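Local coordinates for protein 3-methylaspartate ammonia-lyase (Citrobacter amalonaticus, PDB 1KKO) that catalyses the reversible, magnesium-dependent anti elimination of ammonia from L-threo-3-methylaspartate to give mesaconate, as a homodimeric member of the enolase superfamily, at residues P111-F116 against G337-V342; A137-T142 against R148-V153; T370-A375 against F399-R404. One frame throughout, in Å; residues are numbered along the deposited sequence.

Contact 1: residues P111-F116 against G337-V342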
loop_
_atom_site.group_PDB
_atom_site.type_symbol
_atom_site.label_atom_id
_atom_site.label_comp_id
_atom_site.label_asym_id
_atom_site.label_seq_id
_atom_site.Cartn_x
_atom_site.Cartn_y
_atom_site.Cartn_z
ATOM N N PRO A 111 -8.198 -13.005 -27.207
ATOM C CA PRO A 111 -8.725 -12.223 -28.326
ATOM C C PRO A 111 -9.058 -10.793 -27.908
ATOM O O PRO A 111 -8.732 -9.853 -28.618
ATOM C CB PRO A 111 -9.963 -13.015 -28.771
ATOM C CG PRO A 111 -9.689 -14.372 -28.350
ATOM C CD PRO A 111 -8.935 -14.266 -27.030
ATOM N N ASN A 112 -9.679 -10.615 -26.744
ATOM C CA ASN A 112 -9.994 -9.267 -26.291
ATOM C C ASN A 112 -8.726 -8.462 -25.989
ATOM O O ASN A 112 -8.630 -7.278 -26.307
ATOM C CB ASN A 112 -10.853 -9.309 -25.031
ATOM C CG ASN A 112 -12.259 -9.777 -25.290
ATOM O OD1 ASN A 112 -12.767 -9.659 -26.408
ATOM N ND2 ASN A 112 -12.929 -10.242 -24.233
ATOM N N ALA A 113 -7.769 -9.108 -25.344
ATOM C CA ALA A 113 -6.513 -8.424 -25.032
ATOM C C ALA A 113 -5.809 -7.959 -26.304
ATOM O O ALA A 113 -5.332 -6.826 -26.381
ATOM C CB ALA A 113 -5.607 -9.327 -24.236
ATOM N N ARG A 114 -5.761 -8.831 -27.312
ATOM C CA ARG A 114 -5.149 -8.475 -28.586
ATOM C C ARG A 114 -5.893 -7.339 -29.280
ATOM O O ARG A 114 -5.279 -6.423 -29.830
ATOM C CB ARG A 114 -5.102 -9.682 -29.513
ATOM C CG ARG A 114 -4.026 -10.685 -29.160
ATOM C CD ARG A 114 -3.821 -11.720 -30.264
ATOM N NE ARG A 114 -4.922 -12.676 -30.300
ATOM C CZ ARG A 114 -4.871 -13.897 -29.786
ATOM N NH1 ARG A 114 -3.758 -14.341 -29.215
ATOM N NH2 ARG A 114 -5.939 -14.688 -29.844
ATOM N N PHE A 115 -7.220 -7.371 -29.228
ATOM C CA PHE A 115 -8.002 -6.340 -29.880
ATOM C C PHE A 115 -7.642 -4.969 -29.346
ATOM O O PHE A 115 -7.334 -4.058 -30.102
ATOM C CB PHE A 115 -9.500 -6.593 -29.733
ATOM C CG PHE A 115 -10.341 -5.454 -30.210
ATOM C CD1 PHE A 115 -10.649 -5.317 -31.553
ATOM C CD2 PHE A 115 -10.802 -4.499 -29.332
ATOM C CE1 PHE A 115 -11.402 -4.262 -31.991
ATOM C CE2 PHE A 115 -11.552 -3.438 -29.776
ATOM C CZ PHE A 115 -11.855 -3.329 -31.112
ATOM N N PHE A 116 -7.658 -4.818 -28.026
ATOM C CA PHE A 116 -7.327 -3.523 -27.454
ATOM C C PHE A 116 -5.853 -3.188 -27.542
ATOM O O PHE A 116 -5.504 -2.018 -27.557
ATOM C CB PHE A 116 -7.834 -3.421 -26.011
ATOM C CG PHE A 116 -9.318 -3.340 -25.938
ATOM C CD1 PHE A 116 -9.973 -2.186 -26.305
ATOM C CD2 PHE A 116 -10.071 -4.432 -25.562
ATOM C CE1 PHE A 116 -11.355 -2.117 -26.275
ATOM C CE2 PHE A 116 -11.459 -4.369 -25.542
ATOM C CZ PHE A 116 -12.090 -3.216 -25.897
ATOM N N GLY A 337 -0.853 -4.338 -22.921
ATOM C CA GLY A 337 -1.678 -5.425 -22.444
ATOM C C GLY A 337 -0.846 -6.456 -21.703
ATOM O O GLY A 337 0.261 -6.817 -22.132
ATOM N N ILE A 338 -1.402 -7.005 -20.627
ATOM C CA ILE A 338 -0.639 -7.908 -19.771
ATOM C C ILE A 338 -0.365 -9.257 -20.420
ATOM O O ILE A 338 0.478 -10.000 -19.952
ATOM C CB ILE A 338 -1.316 -8.067 -18.399
ATOM C CG1 ILE A 338 -2.701 -8.691 -18.517
ATOM C CG2 ILE A 338 -1.355 -6.724 -17.672
ATOM C CD1 ILE A 338 -3.333 -8.998 -17.157
ATOM N N HIS A 339 -1.087 -9.588 -21.486
ATOM C CA HIS A 339 -0.754 -10.794 -22.241
ATOM C C HIS A 339 0.684 -10.680 -22.760
ATOM O O HIS A 339 1.376 -11.687 -22.910
ATOM C CB HIS A 339 -1.713 -11.025 -23.393
ATOM C CG HIS A 339 -1.760 -9.916 -24.384
ATOM N ND1 HIS A 339 -2.049 -8.613 -24.043
ATOM C CD2 HIS A 339 -1.577 -9.924 -25.727
ATOM C CE1 HIS A 339 -2.039 -7.864 -25.130
ATOM N NE2 HIS A 339 -1.751 -8.635 -26.166
ATOM N N ASN A 340 1.148 -9.459 -23.013
ATOM C CA ASN A 340 2.516 -9.232 -23.461
ATOM C C ASN A 340 3.511 -9.596 -22.363
ATOM O O ASN A 340 4.638 -9.990 -22.649
ATOM C CB ASN A 340 2.737 -7.788 -23.906
ATOM C CG ASN A 340 1.927 -7.410 -25.121
ATOM O OD1 ASN A 340 1.295 -6.341 -25.167
ATOM N ND2 ASN A 340 1.936 -8.267 -26.111
ATOM N N ILE A 341 3.136 -9.424 -21.095
ATOM C CA ILE A 341 4.020 -9.838 -20.010
ATOM C C ILE A 341 4.199 -11.352 -20.050
ATOM O O ILE A 341 5.317 -11.857 -19.891
ATOM C CB ILE A 341 3.470 -9.467 -18.620
ATOM C CG1 ILE A 341 3.208 -7.978 -18.474
ATOM C CG2 ILE A 341 4.434 -9.937 -17.536
ATOM C CD1 ILE A 341 2.325 -7.677 -17.268
ATOM N N VAL A 342 3.095 -12.075 -20.199
ATOM C CA VAL A 342 3.162 -13.527 -20.239
ATOM C C VAL A 342 4.074 -13.950 -21.392
ATOM O O VAL A 342 4.975 -14.760 -21.212
ATOM C CB VAL A 342 1.772 -14.177 -20.411
ATOM C CG1 VAL A 342 1.894 -15.684 -20.385
ATOM C CG2 VAL A 342 0.792 -13.711 -19.319
#
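The methyl group of A113 sits over one face of the H339 imidazole. This is a CH-pi contact: CB of A113 lies 3.9 Å from the ring centroid of H339, 21° off the ring normal. The methyl is not centred on the ring. It is displaced toward the rim on the ND1 side, and CB of A113 comes within 3.6 Å of ND1 of H339. The CE1 end of the ring passes the backbone of the same helical turn, with CE1 of H339 3.7 Å from O of A113. R114 adds a smaller flank. Its CA is 4.2 Å from NE2 of H339, and its CG is 4.3 Å from the same nitrogen. The rest of the arginine chain leads off, and its NE stays 6.6 Å from NE2 of H339, so the two residues meet by packing and not through their polar ends.

The torsions of H339 explain the approach. Chi1 is 59°, which sets CG between the backbone N and the carbonyl carbon and folds the ring back beside G337, with CE1 of H339 next to the glycine CA. The CA atoms of A113 and G337 are 6.3 Å apart, a close approach of the two backbones. No hydrogen bond crosses between the two segments.

The contact joins the N-terminal, enolase-type domain to the TIM barrel. Helix 110-118 supplies the methyl, and the ring belongs to barrel helix 339-351. D117, further along helix 110-118, accepts a hydrogen bond from the backbone N of G337. W158 touches H339. I338 packs against Y132 and L139 of helix 128-146 and against T370 and V374 of helix 365-378, while F116 is covered by helices 86-101 and 128-146.

Contact 2: residues A137-T142 against R148-V153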
loop_
_atom_site.group_PDB
_atom_site.type_symbol
_atom_site.label_atom_id
_atom_site.label_comp_id
_atom_site.label_asym_id
_atom_site.label_seq_id
_atom_site.Cartn_x
_atom_site.Cartn_y
_atom_site.Cartn_z
ATOM N N ALA A 137 -8.497 -5.849 -16.362
ATOM C CA ALA A 137 -9.919 -6.039 -16.132
ATOM C C ALA A 137 -10.487 -7.170 -16.999
ATOM O O ALA A 137 -11.345 -7.913 -16.550
ATOM C CB ALA A 137 -10.674 -4.759 -16.369
ATOM N N LEU A 138 -10.006 -7.293 -18.233
ATOM C CA LEU A 138 -10.484 -8.348 -19.124
ATOM C C LEU A 138 -10.049 -9.725 -18.647
ATOM O O LEU A 138 -10.804 -10.689 -18.797
ATOM C CB LEU A 138 -10.025 -8.094 -20.559
ATOM C CG LEU A 138 -10.745 -6.904 -21.190
ATOM C CD1 LEU A 138 -9.955 -6.397 -22.368
ATOM C CD2 LEU A 138 -12.172 -7.268 -21.591
ATOM N N LEU A 139 -8.855 -9.829 -18.068
ATOM C CA LEU A 139 -8.391 -11.080 -17.500
ATOM C C LEU A 139 -9.239 -11.428 -16.289
ATOM O O LEU A 139 -9.691 -12.555 -16.122
ATOM C CB LEU A 139 -6.923 -10.990 -17.104
ATOM C CG LEU A 139 -6.356 -12.265 -16.465
ATOM C CD1 LEU A 139 -6.458 -13.490 -17.372
ATOM C CD2 LEU A 139 -4.906 -12.052 -16.046
ATOM N N ASP A 140 -9.468 -10.429 -15.438
ATOM C CA ASP A 140 -10.299 -10.631 -14.269
ATOM C C ASP A 140 -11.721 -11.010 -14.700
ATOM O O ASP A 140 -12.361 -11.832 -14.033
ATOM C CB ASP A 140 -10.307 -9.353 -13.417
ATOM C CG ASP A 140 -10.679 -9.590 -11.974
ATOM O OD1 ASP A 140 -10.266 -10.625 -11.385
ATOM O OD2 ASP A 140 -11.331 -8.709 -11.370
ATOM N N ALA A 141 -12.214 -10.418 -15.790
ATOM C CA ALA A 141 -13.556 -10.743 -16.299
ATOM C C ALA A 141 -13.663 -12.209 -16.736
ATOM O O ALA A 141 -14.598 -12.901 -16.373
ATOM C CB ALA A 141 -13.938 -9.832 -17.418
ATOM N N THR A 142 -12.681 -12.679 -17.491
ATOM C CA THR A 142 -12.681 -14.066 -17.933
ATOM C C THR A 142 -12.649 -14.993 -16.732
ATOM O O THR A 142 -13.364 -16.005 -16.681
ATOM C CB THR A 142 -11.498 -14.295 -18.868
ATOM O OG1 THR A 142 -11.670 -13.487 -20.036
ATOM C CG2 THR A 142 -11.442 -15.745 -19.362
ATOM N N ARG A 148 -12.782 -19.335 -12.396
ATOM C CA ARG A 148 -11.350 -19.565 -12.352
ATOM C C ARG A 148 -10.643 -18.394 -11.711
ATOM O O ARG A 148 -11.173 -17.303 -11.677
ATOM C CB ARG A 148 -10.788 -19.728 -13.763
ATOM C CG ARG A 148 -11.136 -21.050 -14.428
ATOM C CD ARG A 148 -10.575 -21.173 -15.834
ATOM N NE ARG A 148 -11.250 -20.272 -16.752
ATOM C CZ ARG A 148 -10.894 -20.062 -18.016
ATOM N NH1 ARG A 148 -9.846 -20.697 -18.518
ATOM N NH2 ARG A 148 -11.582 -19.244 -18.785
ATOM N N LEU A 149 -9.445 -18.645 -11.212
ATOM C CA LEU A 149 -8.589 -17.559 -10.768
ATOM C C LEU A 149 -7.917 -16.967 -11.998
ATOM O O LEU A 149 -7.759 -17.641 -13.013
ATOM C CB LEU A 149 -7.512 -18.076 -9.834
ATOM C CG LEU A 149 -8.016 -18.930 -8.676
ATOM C CD1 LEU A 149 -6.877 -19.283 -7.754
ATOM C CD2 LEU A 149 -9.130 -18.229 -7.920
ATOM N N LYS A 150 -7.486 -15.718 -11.915
ATOM C CA LYS A 150 -6.781 -15.112 -13.034
ATOM C C LYS A 150 -5.576 -15.962 -13.450
ATOM O O LYS A 150 -5.333 -16.146 -14.639
ATOM C CB LYS A 150 -6.359 -13.693 -12.690
ATOM C CG LYS A 150 -7.530 -12.703 -12.686
ATOM C CD LYS A 150 -7.072 -11.274 -12.372
ATOM C CE LYS A 150 -6.681 -11.072 -10.913
ATOM N NZ LYS A 150 -7.818 -11.297 -9.987
ATOM N N THR A 151 -4.848 -16.508 -12.483
ATOM C CA THR A 151 -3.697 -17.347 -12.798
ATOM C C THR A 151 -4.110 -18.519 -13.678
ATOM O O THR A 151 -3.386 -18.905 -14.600
ATOM C CB THR A 151 -3.046 -17.904 -11.518
ATOM O OG1 THR A 151 -3.977 -18.673 -10.756
ATOM C CG2 THR A 151 -2.666 -16.864 -10.602
ATOM N N GLU A 152 -5.251 -19.121 -13.357
ATOM C CA GLU A 152 -5.732 -20.295 -14.092
ATOM C C GLU A 152 -6.104 -19.942 -15.513
ATOM O O GLU A 152 -5.902 -20.740 -16.436
ATOM C CB GLU A 152 -6.926 -20.916 -13.367
ATOM C CG GLU A 152 -6.542 -21.556 -12.047
ATOM C CD GLU A 152 -7.733 -22.130 -11.320
ATOM O OE1 GLU A 152 -8.736 -21.417 -11.171
ATOM O OE2 GLU A 152 -7.674 -23.308 -10.919
ATOM N N VAL A 153 -6.662 -18.768 -15.725
ATOM C CA VAL A 153 -7.012 -18.359 -17.068
ATOM C C VAL A 153 -5.747 -18.282 -17.907
ATOM O O VAL A 153 -5.733 -18.731 -19.061
ATOM C CB VAL A 153 -7.728 -16.992 -17.083
ATOM C CG1 VAL A 153 -7.931 -16.508 -18.507
ATOM C CG2 VAL A 153 -9.066 -17.068 -16.360
HETATM O O HOH W 1 -14.119 -17.567 -18.932
#
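K150 reaches across to D140 where two consecutive helices, 128-146 and 150-157, pack against each other across a short turn in the N-terminal, enolase-type part of the chain. NZ of K150 donates to OD1 of D140 at 2.9 Å in a salt bridge. The ammonium comes from above the carboxylate plane, 46° out of it. The lysine chain bends at chi3 (-73°) and chi4 (-62°), which curls NZ back onto the acid. The other oxygen, OD2, is held by the backbone N of V66.

Beside the salt bridge the contact is apolar. CG of L139 lies 4.0 Å from CG of K150. CD1 of L139 meets CG1 of V153 at 3.5 Å, with the two side chains running antiparallel. CG2 of T142 packs on the same V153 methyl and beside NH2 of R148, while OG1 of T142 turns to the backbone O of V106.

Further out, D156 pairs with R148, and CG2 of V153 lies over the centre of the guanidinium. L149 is the N-cap residue, and its N donates to OE1 of E152 at 2.9 Å. One water links the segments, 2.8 Å from O of T142 and accepting from NH2 of R148 at 3.0 Å.

Contact 3: residues T370-A375 against F399-R404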
loop_
_atom_site.group_PDB
_atom_site.type_symbol
_atom_site.label_atom_id
_atom_site.label_comp_id
_atom_site.label_asym_id
_atom_site.label_seq_id
_atom_site.Cartn_x
_atom_site.Cartn_y
_atom_site.Cartn_z
ATOM N N THR A 370 -2.961 -8.128 -9.772
ATOM C CA THR A 370 -3.140 -8.813 -11.041
ATOM C C THR A 370 -1.820 -9.374 -11.548
ATOM O O THR A 370 -1.760 -10.489 -12.070
ATOM C CB THR A 370 -3.758 -7.876 -12.064
ATOM O OG1 THR A 370 -5.015 -7.387 -11.572
ATOM C CG2 THR A 370 -4.082 -8.599 -13.367
ATOM N N CYS A 371 -0.753 -8.596 -11.410
ATOM C CA CYS A 371 0.571 -9.055 -11.796
ATOM C C CYS A 371 0.997 -10.317 -11.048
ATOM O O CYS A 371 1.743 -11.136 -11.598
ATOM C CB CYS A 371 1.614 -7.960 -11.601
ATOM S SG CYS A 371 1.569 -6.667 -12.888
ATOM N N VAL A 372 0.571 -10.476 -9.799
ATOM C CA VAL A 372 0.891 -11.693 -9.075
ATOM C C VAL A 372 0.375 -12.928 -9.816
ATOM O O VAL A 372 1.054 -13.958 -9.901
ATOM C CB VAL A 372 0.326 -11.658 -7.638
ATOM C CG1 VAL A 372 0.433 -13.021 -6.966
ATOM C CG2 VAL A 372 1.067 -10.619 -6.823
ATOM N N HIS A 373 -0.828 -12.826 -10.370
ATOM C CA HIS A 373 -1.402 -13.947 -11.105
ATOM C C HIS A 373 -0.658 -14.223 -12.395
ATOM O O HIS A 373 -0.438 -15.376 -12.754
ATOM C CB HIS A 373 -2.879 -13.712 -11.356
ATOM C CG HIS A 373 -3.695 -13.807 -10.109
ATOM N ND1 HIS A 373 -4.481 -14.903 -9.811
ATOM C CD2 HIS A 373 -3.795 -12.964 -9.053
ATOM C CE1 HIS A 373 -5.034 -14.718 -8.624
ATOM N NE2 HIS A 373 -4.645 -13.546 -8.150
ATOM N N VAL A 374 -0.265 -13.171 -13.092
ATOM C CA VAL A 374 0.540 -13.331 -14.279
ATOM C C VAL A 374 1.829 -14.064 -13.944
ATOM O O VAL A 374 2.208 -14.992 -14.654
ATOM C CB VAL A 374 0.814 -11.973 -14.895
ATOM C CG1 VAL A 374 1.892 -12.058 -15.964
ATOM C CG2 VAL A 374 -0.491 -11.390 -15.459
ATOM N N ALA A 375 2.480 -13.697 -12.845
ATOM C CA ALA A 375 3.750 -14.296 -12.463
ATOM C C ALA A 375 3.598 -15.742 -12.043
ATOM O O ALA A 375 4.412 -16.598 -12.395
ATOM C CB ALA A 375 4.395 -13.490 -11.352
ATOM N N PHE A 399 3.055 -10.242 -1.597
ATOM C CA PHE A 399 3.295 -11.493 -0.887
ATOM C C PHE A 399 1.993 -12.150 -0.480
ATOM O O PHE A 399 1.825 -13.356 -0.677
ATOM C CB PHE A 399 4.145 -11.194 0.336
ATOM C CG PHE A 399 4.646 -12.391 1.103
ATOM C CD1 PHE A 399 5.721 -13.129 0.644
ATOM C CD2 PHE A 399 4.112 -12.709 2.335
ATOM C CE1 PHE A 399 6.218 -14.184 1.373
ATOM C CE2 PHE A 399 4.623 -13.776 3.071
ATOM C CZ PHE A 399 5.663 -14.510 2.574
ATOM N N ASN A 400 1.064 -11.392 0.096
ATOM C CA ASN A 400 -0.144 -12.035 0.598
ATOM C C ASN A 400 -1.034 -12.527 -0.531
ATOM O O ASN A 400 -1.656 -13.566 -0.404
ATOM C CB ASN A 400 -0.915 -11.134 1.551
ATOM C CG ASN A 400 -0.113 -10.727 2.772
ATOM O OD1 ASN A 400 1.037 -11.135 2.979
ATOM N ND2 ASN A 400 -0.750 -9.926 3.617
ATOM N N GLU A 401 -1.166 -11.773 -1.619
ATOM C CA GLU A 401 -1.954 -12.270 -2.740
ATOM C C GLU A 401 -1.312 -13.542 -3.289
ATOM O O GLU A 401 -2.003 -14.509 -3.634
ATOM C CB GLU A 401 -2.072 -11.247 -3.866
ATOM C CG GLU A 401 -2.873 -11.742 -5.061
ATOM C CD GLU A 401 -4.373 -11.860 -4.796
ATOM O OE1 GLU A 401 -4.839 -11.460 -3.707
ATOM O OE2 GLU A 401 -5.121 -12.294 -5.699
HETATM N N MSE A 402 0.015 -13.558 -3.357
HETATM C CA MSE A 402 0.725 -14.723 -3.863
HETATM C C MSE A 402 0.416 -15.940 -3.016
HETATM O O MSE A 402 0.057 -17.010 -3.536
HETATM C CB MSE A 402 2.218 -14.431 -3.856
HETATM C CG MSE A 402 3.065 -15.496 -4.502
HETATM SE SE MSE A 402 4.955 -15.047 -4.445
HETATM C CE MSE A 402 5.283 -15.373 -2.521
ATOM N N ASN A 403 0.547 -15.794 -1.707
ATOM C CA ASN A 403 0.300 -16.935 -0.829
ATOM C C ASN A 403 -1.166 -17.338 -0.724
ATOM O O ASN A 403 -1.473 -18.525 -0.626
ATOM C CB ASN A 403 0.965 -16.723 0.514
ATOM C CG ASN A 403 2.476 -16.673 0.391
ATOM O OD1 ASN A 403 3.061 -17.452 -0.353
ATOM N ND2 ASN A 403 3.109 -15.744 1.102
ATOM N N ARG A 404 -2.069 -16.372 -0.793
ATOM C CA ARG A 404 -3.483 -16.690 -0.828
ATOM C C ARG A 404 -3.796 -17.513 -2.070
ATOM O O ARG A 404 -4.555 -18.475 -2.021
ATOM C CB ARG A 404 -4.347 -15.424 -0.872
ATOM C CG ARG A 404 -4.610 -14.755 0.462
ATOM C CD ARG A 404 -5.692 -13.711 0.363
ATOM N NE ARG A 404 -5.321 -12.569 -0.491
ATOM C CZ ARG A 404 -4.665 -11.492 -0.058
ATOM N NH1 ARG A 404 -4.280 -11.405 1.204
ATOM N NH2 ARG A 404 -4.399 -10.498 -0.885
#
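H373 and E401 meet almost at right angles, the imidazole presenting its edge to one carboxylate oxygen. NE2 of H373 donates to OE2 of E401 at 2.8 Å. The bond is nearly straight, with an N-H...O angle of 169°, and OE2 lies in the plane of the ring. The carboxylate is turned 48° from that plane and accepts through the anti lone pair of OE2, the one facing away from OE1. E401 reaches this position by a bend at its second torsion, which brings its carboxylate round to the histidine.

The other oxygen is taken up within its own helix. NH2 of R404 forms a salt bridge with OE1 of E401 at 3.0 Å, again on the anti lone pair. The carboxylate is thus gripped from two sides, by a ring and a guanidinium, and its rotation is restrained. The nearby arginine would probably favour the charged form of the acid.

These residues join the last two long helices of the TIM barrel, 365-378 and 392-410. Their short segments cross at -49°, with the axes 9.3 Å apart at closest approach. V372 packs between the helices beside the polar pair. Its CG1 stands over the backbone of the selenomethionine M402, 3.6 Å from CA of M402, and also touches CG of E401. The M402 side chain then leads off to L376.

ND1 of H373 accepts from the backbone N of T151, so both ring nitrogens are engaged. R404 continues to the dimer interface, where its NH2 also meets E365 of the second subunit and its NH1 bonds S54 of that subunit.

Overall arrangement
Following the chain from the N terminus, contact 1 opens on helix 110-118. Contact 2 then closes a short turn between helices 128-146 and 150-157, nested within the long loop that contact 1 closes once the chain has run through most of the barrel. Contact 3 follows in series and joins the last two long helices. Contact 1 meets contact 2 along helix 128-146. Contacts 1 and 3 meet through I341 and V342 on V374. Contacts 2 and 3 meet where helices 150-157 and 365-378 touch. Together they tie the N-terminal domain to the closing helices of the barrel.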